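PDB 1YB4: tartronic semialdehyde reductase from Salmonella typhimurium, which probably catalyses the NAD(P)H-dependent reduction of tartronate semialdehyde (2-hydroxy-3-oxopropanoate) to (R)-glycerate, as a member of the 3-hydroxyisobutyrate dehydrogenase-related family. Local coordinates for residues G132-F145 against F152-N165. Sequence-based numbering, arbitrary orientation.
Sequences GTLSIMVGGEQKVF and FDILGKNITLVGGN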
loop_
_atom_site.group_PDB
_atom_site.type_symbol
_atom_site.label_atom_id
_atom_site.label_comp_id
_atom_site.label_asym_id
_atom_site.label_seq_id
_atom_site.Cartn_x
_atom_site.Cartn_y
_atom_site.Cartn_z
ATOM N N GLY A 132 8.077 36.985 6.745
ATOM C CA GLY A 132 9.291 36.729 7.512
ATOM C C GLY A 132 9.092 35.699 8.621
ATOM O O GLY A 132 9.829 35.670 9.615
ATOM N N THR A 133 8.087 34.843 8.442
ATOM C CA THR A 133 7.757 33.813 9.418
ATOM C C THR A 133 8.037 32.394 8.913
ATOM O O THR A 133 7.387 31.438 9.331
ATOM C CB THR A 133 6.280 33.885 9.805
ATOM O OG1 THR A 133 5.484 33.592 8.651
ATOM C CG2 THR A 133 5.935 35.277 10.350
ATOM N N LEU A 134 8.989 32.256 8.004
ATOM C CA LEU A 134 9.324 30.941 7.491
ATOM C C LEU A 134 9.958 30.071 8.577
ATOM O O LEU A 134 10.537 30.579 9.546
ATOM C CB LEU A 134 10.331 31.061 6.358
ATOM C CG LEU A 134 9.916 31.766 5.075
ATOM C CD1 LEU A 134 11.182 32.132 4.257
ATOM C CD2 LEU A 134 8.965 30.854 4.294
ATOM N N SER A 135 9.830 28.759 8.420
ATOM C CA SER A 135 10.483 27.835 9.332
ATOM C C SER A 135 11.747 27.484 8.544
ATOM O O SER A 135 11.680 27.276 7.328
ATOM C CB SER A 135 9.622 26.598 9.590
ATOM O OG SER A 135 8.500 26.959 10.370
ATOM N N ILE A 136 12.893 27.447 9.223
ATOM C CA ILE A 136 14.156 27.175 8.555
ATOM C C ILE A 136 14.985 26.081 9.234
ATOM O O ILE A 136 15.398 26.227 10.390
ATOM C CB ILE A 136 14.974 28.475 8.478
ATOM C CG1 ILE A 136 14.142 29.566 7.794
ATOM C CG2 ILE A 136 16.244 28.243 7.730
ATOM C CD1 ILE A 136 14.775 30.963 7.847
HETATM N N MSE A 137 15.225 24.981 8.523
HETATM C CA MSE A 137 16.020 23.886 9.072
HETATM C C MSE A 137 17.378 23.972 8.395
HETATM O O MSE A 137 17.466 24.005 7.172
HETATM C CB MSE A 137 15.333 22.549 8.810
HETATM C CG MSE A 137 14.034 22.698 8.060
HETATM SE SE MSE A 137 12.642 21.491 8.628
HETATM C CE MSE A 137 11.114 22.409 7.849
ATOM N N VAL A 138 18.435 23.991 9.199
ATOM C CA VAL A 138 19.782 24.186 8.684
ATOM C C VAL A 138 20.840 23.116 8.915
ATOM O O VAL A 138 21.024 22.626 10.034
ATOM C CB VAL A 138 20.373 25.515 9.244
ATOM C CG1 VAL A 138 21.713 25.814 8.590
ATOM C CG2 VAL A 138 19.395 26.663 9.033
ATOM N N GLY A 139 21.572 22.801 7.853
ATOM C CA GLY A 139 22.646 21.833 7.955
ATOM C C GLY A 139 23.965 22.556 7.735
ATOM O O GLY A 139 24.113 23.300 6.760
ATOM N N GLY A 140 24.914 22.361 8.648
ATOM C CA GLY A 140 26.204 23.011 8.513
ATOM C C GLY A 140 26.973 23.126 9.811
ATOM O O GLY A 140 26.622 22.497 10.811
ATOM N N GLU A 141 28.037 23.928 9.779
ATOM C CA GLU A 141 28.883 24.172 10.942
ATOM C C GLU A 141 28.291 25.305 11.774
ATOM O O GLU A 141 27.931 26.349 11.231
ATOM C CB GLU A 141 30.285 24.545 10.481
ATOM C CG GLU A 141 31.102 23.354 10.045
ATOM C CD GLU A 141 31.927 23.627 8.805
ATOM O OE1 GLU A 141 32.847 22.826 8.534
ATOM O OE2 GLU A 141 31.655 24.624 8.093
ATOM N N GLN A 142 28.203 25.106 13.086
ATOM C CA GLN A 142 27.624 26.115 13.978
ATOM C C GLN A 142 28.073 27.571 13.781
ATOM O O GLN A 142 27.228 28.451 13.610
ATOM C CB GLN A 142 27.820 25.707 15.439
ATOM C CG GLN A 142 27.033 26.576 16.399
ATOM C CD GLN A 142 26.826 25.914 17.737
ATOM O OE1 GLN A 142 26.568 24.707 17.803
ATOM N NE2 GLN A 142 26.922 26.692 18.814
ATOM N N LYS A 143 29.379 27.834 13.814
ATOM C CA LYS A 143 29.884 29.206 13.625
ATOM C C LYS A 143 29.327 29.822 12.325
ATOM O O LYS A 143 28.979 31.002 12.287
ATOM C CB LYS A 143 31.417 29.219 13.560
ATOM C CG LYS A 143 32.135 28.552 14.735
ATOM C CD LYS A 143 32.247 29.446 15.943
ATOM C CE LYS A 143 32.958 28.719 17.073
ATOM N NZ LYS A 143 34.316 28.244 16.689
ATOM N N VAL A 144 29.266 29.018 11.262
ATOM C CA VAL A 144 28.737 29.470 9.979
ATOM C C VAL A 144 27.257 29.795 10.174
ATOM O O VAL A 144 26.762 30.842 9.739
ATOM C CB VAL A 144 28.865 28.369 8.912
ATOM C CG1 VAL A 144 28.414 28.897 7.563
ATOM C CG2 VAL A 144 30.294 27.868 8.853
ATOM N N PHE A 145 26.552 28.883 10.829
ATOM C CA PHE A 145 25.143 29.077 11.117
ATOM C C PHE A 145 24.990 30.356 11.944
ATOM O O PHE A 145 24.134 31.183 11.655
ATOM C CB PHE A 145 24.591 27.889 11.914
ATOM C CG PHE A 145 23.219 28.133 12.494
ATOM C CD1 PHE A 145 22.074 27.809 11.775
ATOM C CD2 PHE A 145 23.076 28.720 13.752
ATOM C CE1 PHE A 145 20.807 28.062 12.289
ATOM C CE2 PHE A 145 21.813 28.982 14.283
ATOM C CZ PHE A 145 20.673 28.650 13.548
ATOM N N PHE A 152 18.848 34.966 8.779
ATOM C CA PHE A 152 17.751 34.008 8.873
ATOM C C PHE A 152 16.642 34.631 9.733
ATOM O O PHE A 152 15.450 34.462 9.443
ATOM C CB PHE A 152 18.208 32.699 9.525
ATOM C CG PHE A 152 19.038 31.814 8.631
ATOM C CD1 PHE A 152 18.753 31.697 7.268
ATOM C CD2 PHE A 152 20.071 31.050 9.162
ATOM C CE1 PHE A 152 19.487 30.825 6.444
ATOM C CE2 PHE A 152 20.812 30.171 8.343
ATOM C CZ PHE A 152 20.518 30.063 6.988
ATOM N N ASP A 153 17.047 35.364 10.776
ATOM C CA ASP A 153 16.105 36.007 11.706
ATOM C C ASP A 153 15.159 36.953 11.000
ATOM O O ASP A 153 14.040 37.167 11.452
ATOM C CB ASP A 153 16.846 36.785 12.799
ATOM C CG ASP A 153 17.274 35.909 13.963
ATOM O OD1 ASP A 153 18.124 36.353 14.765
ATOM O OD2 ASP A 153 16.756 34.789 14.091
ATOM N N ILE A 154 15.620 37.534 9.901
ATOM C CA ILE A 154 14.799 38.450 9.124
ATOM C C ILE A 154 13.866 37.644 8.234
ATOM O O ILE A 154 12.740 38.049 7.988
ATOM C CB ILE A 154 15.661 39.330 8.218
ATOM C CG1 ILE A 154 16.636 40.136 9.061
ATOM C CG2 ILE A 154 14.781 40.247 7.393
ATOM C CD1 ILE A 154 17.664 40.853 8.243
ATOM N N LEU A 155 14.336 36.490 7.770
ATOM C CA LEU A 155 13.560 35.638 6.875
ATOM C C LEU A 155 12.501 34.730 7.508
ATOM O O LEU A 155 11.553 34.344 6.843
ATOM C CB LEU A 155 14.512 34.784 6.036
ATOM C CG LEU A 155 15.544 35.538 5.193
ATOM C CD1 LEU A 155 16.505 34.558 4.535
ATOM C CD2 LEU A 155 14.833 36.365 4.150
ATOM N N GLY A 156 12.654 34.377 8.775
ATOM C CA GLY A 156 11.666 33.507 9.397
ATOM C C GLY A 156 11.716 33.480 10.919
ATOM O O GLY A 156 12.552 34.147 11.524
ATOM N N LYS A 157 10.820 32.712 11.541
ATOM C CA LYS A 157 10.780 32.604 12.998
ATOM C C LYS A 157 11.526 31.370 13.451
ATOM O O LYS A 157 12.584 31.466 14.064
ATOM C CB LYS A 157 9.341 32.503 13.522
ATOM C CG LYS A 157 8.498 33.752 13.391
ATOM C CD LYS A 157 7.249 33.675 14.269
ATOM C CE LYS A 157 6.585 35.044 14.386
ATOM N NZ LYS A 157 5.540 35.071 15.441
ATOM N N ASN A 158 10.959 30.206 13.155
ATOM C CA ASN A 158 11.567 28.956 13.554
ATOM C C ASN A 158 12.815 28.594 12.762
ATOM O O ASN A 158 12.731 28.051 11.661
ATOM C CB ASN A 158 10.548 27.812 13.469
ATOM C CG ASN A 158 9.490 27.900 14.547
ATOM O OD1 ASN A 158 9.666 28.594 15.552
ATOM N ND2 ASN A 158 8.387 27.184 14.355
ATOM N N ILE A 159 13.977 28.908 13.324
ATOM C CA ILE A 159 15.228 28.567 12.672
ATOM C C ILE A 159 15.825 27.503 13.550
ATOM O O ILE A 159 15.871 27.650 14.765
ATOM C CB ILE A 159 16.203 29.756 12.592
ATOM C CG1 ILE A 159 15.642 30.833 11.661
ATOM C CG2 ILE A 159 17.551 29.283 12.068
ATOM C CD1 ILE A 159 14.649 31.765 12.297
ATOM N N THR A 160 16.282 26.429 12.935
ATOM C CA THR A 160 16.839 25.337 13.697
ATOM C C THR A 160 18.042 24.753 12.999
ATOM O O THR A 160 17.969 24.403 11.822
ATOM C CB THR A 160 15.797 24.209 13.878
ATOM O OG1 THR A 160 14.691 24.694 14.640
ATOM C CG2 THR A 160 16.414 23.013 14.571
ATOM N N LEU A 161 19.151 24.666 13.722
ATOM C CA LEU A 161 20.352 24.066 13.170
ATOM C C LEU A 161 20.108 22.602 13.463
ATOM O O LEU A 161 20.075 22.195 14.626
ATOM C CB LEU A 161 21.602 24.548 13.897
ATOM C CG LEU A 161 22.909 24.022 13.298
ATOM C CD1 LEU A 161 22.987 24.380 11.825
ATOM C CD2 LEU A 161 24.093 24.601 14.066
ATOM N N VAL A 162 19.911 21.820 12.407
ATOM C CA VAL A 162 19.613 20.397 12.547
ATOM C C VAL A 162 20.852 19.511 12.694
ATOM O O VAL A 162 20.813 18.501 13.400
ATOM C CB VAL A 162 18.775 19.899 11.343
ATOM C CG1 VAL A 162 18.510 18.422 11.474
ATOM C CG2 VAL A 162 17.451 20.662 11.275
ATOM N N GLY A 163 21.945 19.897 12.035
ATOM C CA GLY A 163 23.172 19.127 12.093
ATOM C C GLY A 163 24.120 19.604 11.013
ATOM O O GLY A 163 24.092 20.772 10.627
ATOM N N GLY A 164 24.955 18.698 10.517
ATOM C CA GLY A 164 25.902 19.048 9.483
ATOM C C GLY A 164 25.263 19.103 8.114
ATOM O O GLY A 164 24.099 18.735 7.958
ATOM N N ASN A 165 26.034 19.556 7.126
ATOM C CA ASN A 165 25.581 19.685 5.740
ATOM C C ASN A 165 24.813 18.483 5.214
ATOM O O ASN A 165 25.336 17.371 5.162
ATOM C CB ASN A 165 26.779 19.971 4.829
ATOM C CG ASN A 165 27.142 21.453 4.793
ATOM O OD1 ASN A 165 28.312 21.814 4.663
ATOM N ND2 ASN A 165 26.130 22.321 4.893
HETATM O O HOH W 1 8.520 29.715 11.443
#
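L161 sets its CB over the centre of one face of the F145 ring, 4.0 Å from the centroid and 13° off the normal, a CH-pi contact. With the leucine's CG anti to the backbone N (chi1 -176°) and chi2 near 56°, CD1 is turned against F145 CD1 (3.5 Å) and V138 CG1 (3.8 Å), while CD2 rests against Q142 CA. At the ring's edge, near its plane, I159 CG2 approaches F145 CE1 to 3.5 Å. F152 comes from the C-terminal end of helix 142-155, whose first turns carry F145: I136 CG2 sits over one face of its ring, offset toward the rim, and V138 CG2 meets F152 CE2 at 3.8 Å. I136 and I159 run side by side in the same direction, and I136 CD1 reaches on to L155 CB. I136, V138, I159 and L161 thus form one apolar face beneath helix 142-155.

Backbone bonds of two parallel strands hold this face together. I136 N donates to N158 O and receives T160 N at its own carbonyl; V138 repeats the pattern with T160 O and V162 N. Beyond V138 a beta bulge shifts the register by one, and G140 N then bonds to G163 O at 2.7 Å. A second bulge lies between L134 and I136, where a water bridges T133 O, S135 OG and N158 N.

Strand 134-139, helix 142-155 and strand 158-163 make a beta-alpha-beta unit at one end of the Rossmann-type domain's sheet. Strand 134-139 pairs antiparallel with 115-123, and N165 ND2 bonds Y117 O and D119 OD1 there. M137, on the other face, and V162 pack against helix 167-195, M137 touching K172, the predicted active-site lysine, while T160 and V162 meet A206 and R202 of a second subunit.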